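PDB 1NP6: molybdopterin-guanine dinucleotide biosynthesis protein B from Escherichia coli, which binds GTP, hydrolyses it weakly, and may act as an adapter for efficient synthesis and use of the molybdopterin guanine dinucleotide cofactor. Local coordinates for residues B[87-92]-B[104-109]. Sequence-based numbering, arbitrary orientation.
Sequences LDLQFL and ILVEGF
Leu92 N donates to Asp88 O at 3.0 Å, closing the first turn of helix 89-95; from that turn Leu92 CD1 approaches the Phe109 ring obliquely, 4.3 Å from Phe109 CZ. Asp88 is the N-cap: its OD1 accepts from Phe91 N over 3.2 Å, the amide arriving well above the carboxylate plane (64°). The capped helix offers Leu89 and Leu92, and the residue before the cap adds Leu87, to one aromatic ring; the contact itself is wholly apolar. Leu89 CD2 sits over one face of Phe109, 4.2 Å from the centroid and 12° off the normal, a CH-pi contact; the same methyl meets Val106 CG1 at 3.9 Å, the two side chains tip to tip. With chi1 at -176°, Val106 holds CG1 opposite the backbone N, where it meets the Leu89 methyls. In this P-loop NTPase fold, strand 103-107 runs between strands 37-42 and 8-12 of the parallel sheet, and helix 89-95 packs against it. Leu87, just before the N-cap, brings CD2 to the ring edge, 4.0 Å from Phe109 CD2 and near the ring plane. The Phe109 ring also meets that of His42, while Ala70 and Trp75 of the second subunit pack on Phe109 and Leu92, respectively.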
loop_
_atom_site.group_PDB
_atom_site.type_symbol
_atom_site.label_atom_id
_atom_site.label_comp_id
_atom_site.label_asym_id
_atom_site.label_seq_id
_atom_site.Cartn_x
_atom_site.Cartn_y
_atom_site.Cartn_z
ATOM N N LEU B 87 -11.126 3.229 -9.087
ATOM C CA LEU B 87 -11.082 4.640 -9.483
ATOM C C LEU B 87 -11.865 5.579 -8.562
ATOM O O LEU B 87 -12.107 6.734 -8.903
ATOM C CB LEU B 87 -11.559 4.814 -10.928
ATOM C CG LEU B 87 -10.800 4.109 -12.055
ATOM C CD1 LEU B 87 -11.685 4.056 -13.294
ATOM C CD2 LEU B 87 -9.485 4.812 -12.373
ATOM N N ASP B 88 -12.252 5.079 -7.396
ATOM C CA ASP B 88 -13.031 5.844 -6.416
ATOM C C ASP B 88 -12.060 6.687 -5.591
ATOM O O ASP B 88 -11.421 6.178 -4.674
ATOM C CB ASP B 88 -13.785 4.841 -5.543
ATOM C CG ASP B 88 -14.807 5.476 -4.604
ATOM O OD1 ASP B 88 -14.668 6.650 -4.184
ATOM O OD2 ASP B 88 -15.787 4.820 -4.192
ATOM N N LEU B 89 -11.948 7.965 -5.949
ATOM C CA LEU B 89 -11.028 8.916 -5.312
ATOM C C LEU B 89 -11.227 9.106 -3.819
ATOM O O LEU B 89 -10.257 9.181 -3.069
ATOM C CB LEU B 89 -11.107 10.287 -5.995
ATOM C CG LEU B 89 -10.244 10.543 -7.234
ATOM C CD1 LEU B 89 -10.318 12.012 -7.630
ATOM C CD2 LEU B 89 -8.795 10.113 -7.015
ATOM N N GLN B 90 -12.474 9.213 -3.373
ATOM C CA GLN B 90 -12.701 9.420 -1.941
ATOM C C GLN B 90 -12.385 8.163 -1.141
ATOM O O GLN B 90 -11.951 8.259 0.016
ATOM C CB GLN B 90 -14.129 9.922 -1.632
ATOM C CG GLN B 90 -14.450 11.343 -2.153
ATOM C CD GLN B 90 -13.736 12.488 -1.411
ATOM O OE1 GLN B 90 -13.789 13.635 -1.859
ATOM N NE2 GLN B 90 -13.080 12.183 -0.292
ATOM N N PHE B 91 -12.592 6.996 -1.745
ATOM C CA PHE B 91 -12.221 5.742 -1.101
ATOM C C PHE B 91 -10.693 5.692 -0.956
ATOM O O PHE B 91 -10.163 5.446 0.135
ATOM C CB PHE B 91 -12.728 4.524 -1.889
ATOM C CG PHE B 91 -12.298 3.187 -1.296
ATOM C CD1 PHE B 91 -12.891 2.694 -0.131
ATOM C CD2 PHE B 91 -11.289 2.444 -1.896
ATOM C CE1 PHE B 91 -12.480 1.479 0.423
ATOM C CE2 PHE B 91 -10.869 1.230 -1.356
ATOM C CZ PHE B 91 -11.456 0.744 -0.195
ATOM N N LEU B 92 -10.002 5.956 -2.053
ATOM C CA LEU B 92 -8.543 5.898 -2.053
ATOM C C LEU B 92 -7.954 6.828 -0.988
ATOM O O LEU B 92 -7.172 6.379 -0.153
ATOM C CB LEU B 92 -7.974 6.165 -3.452
ATOM C CG LEU B 92 -8.203 5.073 -4.504
ATOM C CD1 LEU B 92 -7.712 5.546 -5.866
ATOM C CD2 LEU B 92 -7.563 3.735 -4.116
ATOM N N ILE B 104 -3.704 16.369 0.153
ATOM C CA ILE B 104 -3.490 15.292 -0.805
ATOM C C ILE B 104 -3.568 15.814 -2.237
ATOM O O ILE B 104 -4.607 16.332 -2.660
ATOM C CB ILE B 104 -4.505 14.139 -0.549
ATOM C CG1 ILE B 104 -4.278 13.505 0.831
ATOM C CG2 ILE B 104 -4.423 13.081 -1.626
ATOM C CD1 ILE B 104 -5.483 12.657 1.349
ATOM N N LEU B 105 -2.469 15.665 -2.986
ATOM C CA LEU B 105 -2.423 16.031 -4.401
ATOM C C LEU B 105 -2.913 14.871 -5.276
ATOM O O LEU B 105 -2.631 13.716 -4.960
ATOM C CB LEU B 105 -1.003 16.442 -4.825
ATOM C CG LEU B 105 -0.380 17.571 -3.986
ATOM C CD1 LEU B 105 1.155 17.645 -4.130
ATOM C CD2 LEU B 105 -1.017 18.914 -4.353
ATOM N N VAL B 106 -3.609 15.191 -6.376
ATOM C CA VAL B 106 -4.216 14.173 -7.262
ATOM C C VAL B 106 -3.867 14.397 -8.725
ATOM O O VAL B 106 -4.007 15.515 -9.236
ATOM C CB VAL B 106 -5.765 14.129 -7.097
ATOM C CG1 VAL B 106 -6.380 12.990 -7.954
ATOM C CG2 VAL B 106 -6.130 13.986 -5.632
ATOM N N GLU B 107 -3.421 13.338 -9.406
ATOM C CA GLU B 107 -2.907 13.437 -10.779
ATOM C C GLU B 107 -3.102 12.181 -11.676
ATOM O O GLU B 107 -2.972 11.048 -11.216
ATOM C CB GLU B 107 -1.409 13.769 -10.700
ATOM C CG GLU B 107 -0.638 13.481 -11.965
ATOM C CD GLU B 107 0.828 13.278 -11.698
ATOM O OE1 GLU B 107 1.162 12.468 -10.808
ATOM O OE2 GLU B 107 1.637 13.944 -12.372
ATOM N N GLY B 108 -3.404 12.399 -12.959
ATOM C CA GLY B 108 -3.380 11.339 -13.965
ATOM C C GLY B 108 -4.689 10.602 -14.236
ATOM O O GLY B 108 -4.748 9.732 -15.117
ATOM N N PHE B 109 -5.732 10.947 -13.486
ATOM C CA PHE B 109 -7.058 10.333 -13.650
ATOM C C PHE B 109 -7.883 11.021 -14.745
ATOM O O PHE B 109 -7.860 12.249 -14.879
ATOM C CB PHE B 109 -7.832 10.352 -12.323
ATOM C CG PHE B 109 -7.255 9.428 -11.259
ATOM C CD1 PHE B 109 -6.230 9.866 -10.415
ATOM C CD2 PHE B 109 -7.740 8.129 -11.101
ATOM C CE1 PHE B 109 -5.681 9.017 -9.447
ATOM C CE2 PHE B 109 -7.207 7.274 -10.129
ATOM C CZ PHE B 109 -6.176 7.720 -9.300
#